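Local coordinates for protein trehalose-6-phosphate phosphatase (Candida albicans, PDB 5DXF) that belongs to glycosyltransferase family 20 of the GT-B clan, this N-terminal fragment of a longer polypeptide containing that family region, at residues I301-F311 and T439-Y450; A464-M472 and L499-V507. One frame throughout, in Å; residues are numbered along the deposited sequence.

Two contacts in series show how helices pack around the small parallel sheet 428-430, 455-458 and 471-473. Downstream of strand 290-296 of the large mixed sheet, the chain enters helix 303-311. It then builds the parallel strands 332-339, 367-374 and 406-409 and strand 428-430 before helix 439-447 returns to close contact 1, a loop of 127 residues. Contact 2 opens only afterwards: from 464-472, at the edge strand 471-473, the chain runs through helix 478-489 and closes a short loop on helix 493-509. The loops neither nest nor cross, yet their centres lie about 13 Å apart and they touch: Tyr504 hydrogen-bonds Glu307 and Lys449, so contact 2's helix meets both segments of contact 1.

Contact 1 of 2, residues I301-F311 and T439-Y450; sequences IDTEKIEHDAF and TTSLEFVICQKY
Helices 303-311 and 439-447 cross at -53° with their axes 9.6 Å apart at closest approach, and the approach runs from Ile301 opposite Thr439 to Ala310 opposite Cys447. It is a worked example of oblique helix packing, in which one large apolar side chain fills the middle. Ile446 plays that part. Its CD1 comes tip to tip with Ile301 CD1 (3.5 Å) and also meets the methyl CG2 of Thr303, while its CG2 branch lies against Glu307 CB at 3.8 Å. Beside it, Ile306 runs at about a right angle to Glu443, its CD1 3.6 Å from Glu443 CG.

Toward the C-terminal ends the contact turns polar, then aromatic. Swung trans to the backbone N (chi1 -171°) and extended beyond CG, the Glu307 chain carries OE1 to Lys449 NZ in a salt bridge; the modelled separation is too short to trust in detail, and the two side chains cross rather than run alongside. Phe311 and Tyr450 form a T-shaped pair, centroids 4.8 Å apart and planes at 71°: the edge of Tyr450 stands over the Phe311 face, with CE1 above the ring centre. Ala310 CB lies over the opposite Phe311 face, toward its rim, so this ring is sandwiched.

Beyond the pair, helix 415-424 contributes two bonds: Tyr418 OH hydrogen-bonds Glu443 OE2, and Arg423 hydrogen-bonds the Ala310 carbonyl. In addition to helices 303-311 and 415-424, helix 439-447 packs against helix 493-509 and strand 455-458.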
loop_
_atom_site.group_PDB
_atom_site.type_symbol
_atom_site.label_atom_id
_atom_site.label_comp_id
_atom_site.label_asym_id
_atom_site.label_seq_id
_atom_site.Cartn_x
_atom_site.Cartn_y
_atom_site.Cartn_z
ATOM N N ILE A 301 6.414 -8.092 -2.211
ATOM C CA ILE A 301 6.179 -8.702 -0.910
ATOM C C ILE A 301 7.337 -9.565 -0.426
ATOM O O ILE A 301 8.226 -9.903 -1.184
ATOM C CB ILE A 301 4.874 -9.514 -0.893
ATOM C CG1 ILE A 301 4.808 -10.467 -2.068
ATOM C CG2 ILE A 301 3.680 -8.590 -0.959
ATOM C CD1 ILE A 301 3.472 -11.157 -2.189
ATOM N N ASP A 302 7.315 -9.921 0.848
ATOM C CA ASP A 302 8.275 -10.863 1.382
ATOM C C ASP A 302 7.722 -12.226 1.105
ATOM O O ASP A 302 6.985 -12.780 1.894
ATOM C CB ASP A 302 8.404 -10.688 2.877
ATOM C CG ASP A 302 9.456 -11.562 3.464
ATOM O OD1 ASP A 302 9.742 -12.615 2.873
ATOM O OD2 ASP A 302 10.008 -11.188 4.508
ATOM N N THR A 303 8.077 -12.752 -0.051
ATOM C CA THR A 303 7.493 -13.973 -0.558
ATOM C C THR A 303 7.774 -15.196 0.289
ATOM O O THR A 303 6.911 -16.036 0.471
ATOM C CB THR A 303 7.981 -14.237 -1.978
ATOM O OG1 THR A 303 7.856 -13.038 -2.734
ATOM C CG2 THR A 303 7.142 -15.282 -2.622
ATOM N N GLU A 304 8.991 -15.311 0.783
ATOM C CA GLU A 304 9.373 -16.502 1.547
ATOM C C GLU A 304 8.578 -16.618 2.845
ATOM O O GLU A 304 8.125 -17.710 3.194
ATOM C CB GLU A 304 10.891 -16.526 1.839
ATOM C CG GLU A 304 11.408 -15.663 3.008
ATOM C CD GLU A 304 12.798 -16.081 3.478
ATOM O OE1 GLU A 304 13.066 -17.302 3.530
ATOM O OE2 GLU A 304 13.625 -15.195 3.794
ATOM N N LYS A 305 8.384 -15.503 3.544
ATOM C CA LYS A 305 7.680 -15.531 4.817
ATOM C C LYS A 305 6.189 -15.770 4.628
ATOM O O LYS A 305 5.582 -16.521 5.382
ATOM C CB LYS A 305 7.904 -14.235 5.603
ATOM C CG LYS A 305 7.219 -14.244 6.962
ATOM C CD LYS A 305 7.926 -13.350 7.967
ATOM C CE LYS A 305 7.475 -13.685 9.375
ATOM N NZ LYS A 305 7.627 -15.144 9.617
ATOM N N ILE A 306 5.603 -15.128 3.624
ATOM C CA ILE A 306 4.187 -15.310 3.330
ATOM C C ILE A 306 3.896 -16.741 2.892
ATOM O O ILE A 306 2.921 -17.343 3.333
ATOM C CB ILE A 306 3.710 -14.326 2.240
ATOM C CG1 ILE A 306 3.644 -12.912 2.816
ATOM C CG2 ILE A 306 2.351 -14.735 1.687
ATOM C CD1 ILE A 306 3.741 -11.830 1.775
ATOM N N GLU A 307 4.751 -17.292 2.036
ATOM C CA GLU A 307 4.597 -18.681 1.620
ATOM C C GLU A 307 4.741 -19.619 2.821
ATOM O O GLU A 307 3.909 -20.515 3.029
ATOM C CB GLU A 307 5.613 -19.032 0.534
ATOM C CG GLU A 307 5.395 -20.387 -0.098
ATOM C CD GLU A 307 6.093 -20.518 -1.434
ATOM O OE1 GLU A 307 6.200 -21.652 -1.945
ATOM O OE2 GLU A 307 6.529 -19.481 -1.980
ATOM N N HIS A 308 5.726 -19.358 3.666
ATOM C CA HIS A 308 5.935 -20.204 4.816
ATOM C C HIS A 308 4.751 -20.221 5.778
ATOM O O HIS A 308 4.289 -21.284 6.185
ATOM C CB HIS A 308 7.168 -19.699 5.562
ATOM C CG HIS A 308 7.373 -20.339 6.895
ATOM N ND1 HIS A 308 7.233 -19.649 8.077
ATOM C CD2 HIS A 308 7.699 -21.606 7.235
ATOM C CE1 HIS A 308 7.466 -20.464 9.088
ATOM N NE2 HIS A 308 7.750 -21.656 8.603
ATOM N N ASP A 309 4.241 -19.041 6.103
ATOM C CA ASP A 309 3.099 -18.896 6.988
ATOM C C ASP A 309 1.859 -19.489 6.375
ATOM O O ASP A 309 1.060 -20.102 7.041
ATOM C CB ASP A 309 2.888 -17.436 7.351
ATOM C CG ASP A 309 4.057 -16.851 8.086
ATOM O OD1 ASP A 309 5.094 -17.513 8.176
ATOM O OD2 ASP A 309 3.950 -15.722 8.580
ATOM N N ALA A 310 1.705 -19.302 5.084
ATOM C CA ALA A 310 0.554 -19.832 4.399
ATOM C C ALA A 310 0.531 -21.340 4.490
ATOM O O ALA A 310 -0.513 -21.945 4.639
ATOM C CB ALA A 310 0.578 -19.405 2.946
ATOM N N PHE A 311 1.692 -21.956 4.370
ATOM C CA PHE A 311 1.712 -23.412 4.230
ATOM C C PHE A 311 2.385 -24.184 5.371
ATOM O O PHE A 311 2.483 -25.409 5.309
ATOM C CB PHE A 311 2.373 -23.779 2.900
ATOM C CG PHE A 311 1.677 -23.192 1.705
ATOM C CD1 PHE A 311 0.427 -23.653 1.323
ATOM C CD2 PHE A 311 2.264 -22.177 0.970
ATOM C CE1 PHE A 311 -0.222 -23.113 0.228
ATOM C CE2 PHE A 311 1.621 -21.634 -0.129
ATOM C CZ PHE A 311 0.377 -22.104 -0.499
ATOM N N THR A 439 -1.094 -5.215 -2.546
ATOM C CA THR A 439 -0.363 -6.293 -1.890
ATOM C C THR A 439 -1.174 -7.591 -1.846
ATOM O O THR A 439 -0.638 -8.695 -2.028
ATOM C CB THR A 439 0.026 -5.880 -0.452
ATOM O OG1 THR A 439 0.888 -4.736 -0.499
ATOM C CG2 THR A 439 0.729 -7.011 0.273
ATOM N N THR A 440 -2.474 -7.436 -1.618
ATOM C CA THR A 440 -3.394 -8.557 -1.459
ATOM C C THR A 440 -3.396 -9.494 -2.666
ATOM O O THR A 440 -3.491 -10.710 -2.508
ATOM C CB THR A 440 -4.831 -8.050 -1.204
ATOM O OG1 THR A 440 -4.843 -7.220 -0.036
ATOM C CG2 THR A 440 -5.794 -9.213 -1.002
ATOM N N SER A 441 -3.283 -8.932 -3.865
ATOM C CA SER A 441 -3.257 -9.737 -5.083
ATOM C C SER A 441 -2.027 -10.638 -5.128
ATOM O O SER A 441 -2.130 -11.832 -5.415
ATOM C CB SER A 441 -3.299 -8.840 -6.322
ATOM O OG SER A 441 -2.264 -7.873 -6.287
ATOM N N LEU A 442 -0.867 -10.056 -4.840
ATOM C CA LEU A 442 0.391 -10.793 -4.807
ATOM C C LEU A 442 0.349 -11.909 -3.761
ATOM O O LEU A 442 0.664 -13.073 -4.058
ATOM C CB LEU A 442 1.550 -9.839 -4.519
ATOM C CG LEU A 442 1.646 -8.579 -5.384
ATOM C CD1 LEU A 442 2.732 -7.646 -4.862
ATOM C CD2 LEU A 442 1.904 -8.942 -6.837
ATOM N N GLU A 443 -0.048 -11.548 -2.542
ATOM C CA GLU A 443 -0.205 -12.525 -1.465
ATOM C C GLU A 443 -1.146 -13.663 -1.861
ATOM O O GLU A 443 -0.876 -14.832 -1.578
ATOM C CB GLU A 443 -0.713 -11.841 -0.195
ATOM C CG GLU A 443 0.393 -11.271 0.676
ATOM C CD GLU A 443 -0.095 -10.192 1.622
ATOM O OE1 GLU A 443 0.699 -9.751 2.481
ATOM O OE2 GLU A 443 -1.267 -9.778 1.502
ATOM N N PHE A 444 -2.244 -13.310 -2.523
ATOM C CA PHE A 444 -3.204 -14.290 -3.020
ATOM C C PHE A 444 -2.554 -15.243 -4.017
ATOM O O PHE A 444 -2.752 -16.463 -3.945
ATOM C CB PHE A 444 -4.397 -13.584 -3.669
ATOM C CG PHE A 444 -5.288 -14.497 -4.467
ATOM C CD1 PHE A 444 -6.264 -15.257 -3.841
ATOM C CD2 PHE A 444 -5.158 -14.586 -5.847
ATOM C CE1 PHE A 444 -7.091 -16.094 -4.573
ATOM C CE2 PHE A 444 -5.977 -15.422 -6.586
ATOM C CZ PHE A 444 -6.947 -16.176 -5.948
ATOM N N VAL A 445 -1.788 -14.683 -4.950
ATOM C CA VAL A 445 -1.110 -15.494 -5.955
ATOM C C VAL A 445 -0.160 -16.482 -5.282
ATOM O O VAL A 445 -0.097 -17.649 -5.676
ATOM C CB VAL A 445 -0.334 -14.625 -6.972
ATOM C CG1 VAL A 445 0.532 -15.492 -7.865
ATOM C CG2 VAL A 445 -1.297 -13.807 -7.818
ATOM N N ILE A 446 0.563 -16.025 -4.260
ATOM C CA ILE A 446 1.405 -16.943 -3.490
ATOM C C ILE A 446 0.561 -18.049 -2.854
ATOM O O ILE A 446 0.908 -19.234 -2.916
ATOM C CB ILE A 446 2.191 -16.228 -2.369
ATOM C CG1 ILE A 446 3.229 -15.270 -2.948
ATOM C CG2 ILE A 446 2.872 -17.246 -1.467
ATOM C CD1 ILE A 446 4.075 -14.619 -1.887
ATOM N N CYS A 447 -0.555 -17.650 -2.254
ATOM C CA CYS A 447 -1.423 -18.577 -1.537
ATOM C C CYS A 447 -2.125 -19.568 -2.456
ATOM O O CYS A 447 -2.696 -20.552 -1.987
ATOM C CB CYS A 447 -2.472 -17.805 -0.731
ATOM S SG CYS A 447 -1.827 -16.946 0.722
ATOM N N GLN A 448 -2.091 -19.309 -3.760
ATOM C CA GLN A 448 -2.789 -20.172 -4.705
ATOM C C GLN A 448 -1.873 -21.042 -5.552
ATOM O O GLN A 448 -2.331 -21.641 -6.519
ATOM C CB GLN A 448 -3.669 -19.333 -5.634
ATOM C CG GLN A 448 -4.876 -18.741 -4.952
ATOM C CD GLN A 448 -5.771 -19.795 -4.339
ATOM O OE1 GLN A 448 -5.895 -20.901 -4.863
ATOM N NE2 GLN A 448 -6.404 -19.458 -3.223
ATOM N N LYS A 449 -0.592 -21.127 -5.206
ATOM C CA LYS A 449 0.351 -21.865 -6.045
ATOM C C LYS A 449 -0.017 -23.343 -6.165
ATOM O O LYS A 449 0.179 -23.948 -7.217
ATOM C CB LYS A 449 1.790 -21.720 -5.521
ATOM C CG LYS A 449 2.222 -22.775 -4.513
ATOM C CD LYS A 449 3.578 -22.450 -3.895
ATOM C CE LYS A 449 4.723 -23.224 -4.550
ATOM N NZ LYS A 449 6.003 -23.099 -3.783
ATOM N N TYR A 450 -0.567 -23.923 -5.106
ATOM C CA TYR A 450 -0.935 -25.331 -5.150
ATOM C C TYR A 450 -2.389 -25.493 -5.576
ATOM O O TYR A 450 -2.748 -26.466 -6.238
ATOM C CB TYR A 450 -0.695 -25.992 -3.789
ATOM C CG TYR A 450 0.735 -25.901 -3.306
ATOM C CD1 TYR A 450 1.036 -25.350 -2.069
ATOM C CD2 TYR A 450 1.785 -26.365 -4.088
ATOM C CE1 TYR A 450 2.344 -25.269 -1.618
ATOM C CE2 TYR A 450 3.097 -26.287 -3.647
ATOM C CZ TYR A 450 3.370 -25.738 -2.412
ATOM O OH TYR A 450 4.671 -25.660 -1.972
#

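Contact 2 of 2, residues A464-M472 and L499-V507; sequences ATVLKDAIM and LESKLYEKV
Lys506 and Leu467 meet where a looped approach to an edge strand is covered by a helix, a layered alpha/beta arrangement in keeping with the GT-B fold. The loop is tightly wound: an inverse gamma turn centred on Leu467 overlaps a type I turn from Leu467 to Ala470, which delivers the chain into strand 471-473 of a parallel sheet.

Lys506 shows how a lysine can fold over a backbone carbonyl. Its CB passes the Leu467 CD2 methyl, and its CG lies against both Leu467 CD2 (4.0 Å) and Val466 O (3.5 Å). About the CA-CB bond, Lys506 CG points opposite the backbone N (chi1 -167°), and the chain bends at chi2 and again at chi4, so that it curls around that same oxygen: CD is 4.0 Å from Val466 O, CE lies closer, and NZ ends in a weak hydrogen bond of 3.4 Å to Val466 O.

Almost one turn earlier in the helix, the CD2 methyl of Leu503 packs against Ala470 CB (3.7 Å) and Leu467 CB, while Leu467 CD2 reaches across to Val507 CG2. Leu442 of helix 439-447 touches both Leu467 and Val507. Further on, Ile471 crosses Leu499 at about a right angle, with Ile471 CG1 3.8 Å from Leu499 CD2.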
loop_
_atom_site.group_PDB
_atom_site.type_symbol
_atom_site.label_atom_id
_atom_site.label_comp_id
_atom_site.label_asym_id
_atom_site.label_seq_id
_atom_site.Cartn_x
_atom_site.Cartn_y
_atom_site.Cartn_z
ATOM N N ALA A 464 -1.490 -4.276 -11.948
ATOM C CA ALA A 464 -1.703 -4.599 -13.354
ATOM C C ALA A 464 -0.434 -4.340 -14.173
ATOM O O ALA A 464 -0.218 -4.971 -15.209
ATOM C CB ALA A 464 -2.872 -3.804 -13.920
ATOM N N THR A 465 0.404 -3.417 -13.702
ATOM C CA THR A 465 1.672 -3.123 -14.360
ATOM C C THR A 465 2.640 -4.303 -14.310
ATOM O O THR A 465 3.366 -4.553 -15.281
ATOM C CB THR A 465 2.348 -1.879 -13.742
ATOM O OG1 THR A 465 1.703 -0.695 -14.228
ATOM C CG2 THR A 465 3.830 -1.821 -14.091
ATOM N N VAL A 466 2.648 -5.045 -13.205
ATOM C CA VAL A 466 3.611 -6.137 -13.077
ATOM C C VAL A 466 3.019 -7.491 -13.476
ATOM O O VAL A 466 3.689 -8.289 -14.132
ATOM C CB VAL A 466 4.189 -6.224 -11.634
ATOM C CG1 VAL A 466 4.773 -4.879 -11.235
ATOM C CG2 VAL A 466 3.137 -6.671 -10.621
ATOM N N LEU A 467 1.762 -7.737 -13.109
ATOM C CA LEU A 467 1.103 -9.000 -13.425
ATOM C C LEU A 467 0.308 -8.868 -14.720
ATOM O O LEU A 467 -0.923 -8.932 -14.715
ATOM C CB LEU A 467 0.192 -9.441 -12.271
ATOM C CG LEU A 467 0.837 -9.539 -10.884
ATOM C CD1 LEU A 467 -0.142 -10.118 -9.878
ATOM C CD2 LEU A 467 2.119 -10.361 -10.920
ATOM N N LYS A 468 1.023 -8.692 -15.829
ATOM C CA LYS A 468 0.405 -8.451 -17.131
ATOM C C LYS A 468 -0.489 -9.595 -17.601
ATOM O O LYS A 468 -1.509 -9.368 -18.249
ATOM C CB LYS A 468 1.485 -8.178 -18.188
ATOM C CG LYS A 468 1.956 -6.732 -18.246
ATOM C CD LYS A 468 2.777 -6.467 -19.501
ATOM C CE LYS A 468 4.213 -6.943 -19.347
ATOM N NZ LYS A 468 4.834 -7.253 -20.668
ATOM N N ASP A 469 -0.109 -10.824 -17.267
ATOM C CA ASP A 469 -0.815 -12.005 -17.760
ATOM C C ASP A 469 -2.106 -12.305 -16.998
ATOM O O ASP A 469 -2.891 -13.157 -17.413
ATOM C CB ASP A 469 0.109 -13.224 -17.707
ATOM C CG ASP A 469 1.102 -13.252 -18.852
ATOM O OD1 ASP A 469 0.662 -13.170 -20.019
ATOM O OD2 ASP A 469 2.318 -13.350 -18.586
ATOM N N ALA A 470 -2.323 -11.608 -15.888
ATOM C CA ALA A 470 -3.527 -11.810 -15.088
ATOM C C ALA A 470 -4.770 -11.384 -15.856
ATOM O O ALA A 470 -4.700 -10.527 -16.738
ATOM C CB ALA A 470 -3.432 -11.043 -13.776
ATOM N N ILE A 471 -5.905 -11.991 -15.521
ATOM C CA ILE A 471 -7.185 -11.578 -16.081
ATOM C C ILE A 471 -7.461 -10.136 -15.667
ATOM O O ILE A 471 -7.239 -9.762 -14.520
ATOM C CB ILE A 471 -8.330 -12.501 -15.617
ATOM C CG1 ILE A 471 -7.983 -13.965 -15.903
ATOM C CG2 ILE A 471 -9.632 -12.128 -16.303
ATOM C CD1 ILE A 471 -9.046 -14.952 -15.455
ATOM N N MET A 472 -7.956 -9.331 -16.592
ATOM C CA MET A 472 -8.089 -7.912 -16.346
ATOM C C MET A 472 -9.503 -7.435 -16.537
ATOM O O MET A 472 -10.252 -7.989 -17.328
ATOM C CB MET A 472 -7.172 -7.148 -17.278
ATOM C CG MET A 472 -5.718 -7.496 -17.097
ATOM S SD MET A 472 -4.987 -6.505 -15.808
ATOM C CE MET A 472 -3.262 -6.832 -16.087
ATOM N N LEU A 499 -1.960 -20.218 -15.783
ATOM C CA LEU A 499 -2.039 -18.812 -15.404
ATOM C C LEU A 499 -1.422 -18.584 -14.026
ATOM O O LEU A 499 -0.649 -17.638 -13.824
ATOM C CB LEU A 499 -3.491 -18.334 -15.428
ATOM C CG LEU A 499 -3.711 -16.823 -15.354
ATOM C CD1 LEU A 499 -2.631 -16.096 -16.136
ATOM C CD2 LEU A 499 -5.086 -16.476 -15.896
ATOM N N GLU A 500 -1.749 -19.466 -13.087
ATOM C CA GLU A 500 -1.177 -19.379 -11.750
ATOM C C GLU A 500 0.333 -19.572 -11.787
ATOM O O GLU A 500 1.039 -18.965 -10.996
ATOM C CB GLU A 500 -1.808 -20.404 -10.810
ATOM C CG GLU A 500 -2.403 -19.796 -9.546
ATOM C CD GLU A 500 -1.451 -18.872 -8.813
ATOM O OE1 GLU A 500 -0.404 -19.344 -8.321
ATOM O OE2 GLU A 500 -1.760 -17.667 -8.725
ATOM N N SER A 501 0.826 -20.416 -12.690
ATOM C CA SER A 501 2.267 -20.586 -12.838
ATOM C C SER A 501 2.878 -19.244 -13.209
ATOM O O SER A 501 3.702 -18.693 -12.460
ATOM C CB SER A 501 2.610 -21.638 -13.893
ATOM O OG SER A 501 4.014 -21.830 -13.968
ATOM N N LYS A 502 2.436 -18.719 -14.353
ATOM C CA LYS A 502 2.904 -17.437 -14.877
ATOM C C LYS A 502 2.926 -16.342 -13.814
ATOM O O LYS A 502 3.964 -15.709 -13.574
ATOM C CB LYS A 502 2.026 -16.998 -16.055
ATOM C CG LYS A 502 1.975 -17.996 -17.203
ATOM C CD LYS A 502 1.004 -17.563 -18.292
ATOM C CE LYS A 502 1.008 -18.560 -19.443
ATOM N NZ LYS A 502 1.456 -17.959 -20.731
ATOM N N LEU A 503 1.780 -16.139 -13.169
ATOM C CA LEU A 503 1.651 -15.111 -12.142
ATOM C C LEU A 503 2.538 -15.383 -10.932
ATOM O O LEU A 503 3.072 -14.455 -10.331
ATOM C CB LEU A 503 0.200 -14.990 -11.680
ATOM C CG LEU A 503 -0.827 -14.606 -12.740
ATOM C CD1 LEU A 503 -2.219 -14.574 -12.130
ATOM C CD2 LEU A 503 -0.473 -13.265 -13.353
ATOM N N TYR A 504 2.692 -16.653 -10.576
ATOM C CA TYR A 504 3.466 -17.020 -9.396
ATOM C C TYR A 504 4.936 -16.694 -9.594
ATOM O O TYR A 504 5.527 -15.992 -8.774
ATOM C CB TYR A 504 3.285 -18.498 -9.061
ATOM C CG TYR A 504 3.968 -18.943 -7.792
ATOM C CD1 TYR A 504 3.445 -18.623 -6.545
ATOM C CD2 TYR A 504 5.130 -19.694 -7.841
ATOM C CE1 TYR A 504 4.073 -19.039 -5.379
ATOM C CE2 TYR A 504 5.762 -20.113 -6.688
ATOM C CZ TYR A 504 5.232 -19.785 -5.462
ATOM O OH TYR A 504 5.876 -20.208 -4.323
ATOM N N GLU A 505 5.533 -17.178 -10.681
ATOM C CA GLU A 505 6.932 -16.835 -10.931
ATOM C C GLU A 505 7.093 -15.338 -11.220
ATOM O O GLU A 505 8.148 -14.766 -10.942
ATOM C CB GLU A 505 7.520 -17.675 -12.074
ATOM C CG GLU A 505 6.565 -18.024 -13.192
ATOM C CD GLU A 505 7.290 -18.575 -14.396
ATOM O OE1 GLU A 505 7.817 -19.707 -14.316
ATOM O OE2 GLU A 505 7.341 -17.866 -15.424
ATOM N N LYS A 506 6.050 -14.695 -11.746
ATOM C CA LYS A 506 6.127 -13.253 -11.972
ATOM C C LYS A 506 6.200 -12.486 -10.650
ATOM O O LYS A 506 6.907 -11.483 -10.542
ATOM C CB LYS A 506 4.943 -12.748 -12.796
ATOM C CG LYS A 506 5.147 -11.332 -13.326
ATOM C CD LYS A 506 6.428 -11.240 -14.154
ATOM C CE LYS A 506 6.727 -9.811 -14.587
ATOM N NZ LYS A 506 6.918 -8.901 -13.423
ATOM N N VAL A 507 5.463 -12.965 -9.651
ATOM C CA VAL A 507 5.494 -12.395 -8.307
ATOM C C VAL A 507 6.823 -12.705 -7.626
ATOM O O VAL A 507 7.415 -11.841 -6.975
ATOM C CB VAL A 507 4.332 -12.932 -7.438
ATOM C CG1 VAL A 507 4.527 -12.556 -5.978
ATOM C CG2 VAL A 507 3.004 -12.396 -7.945
#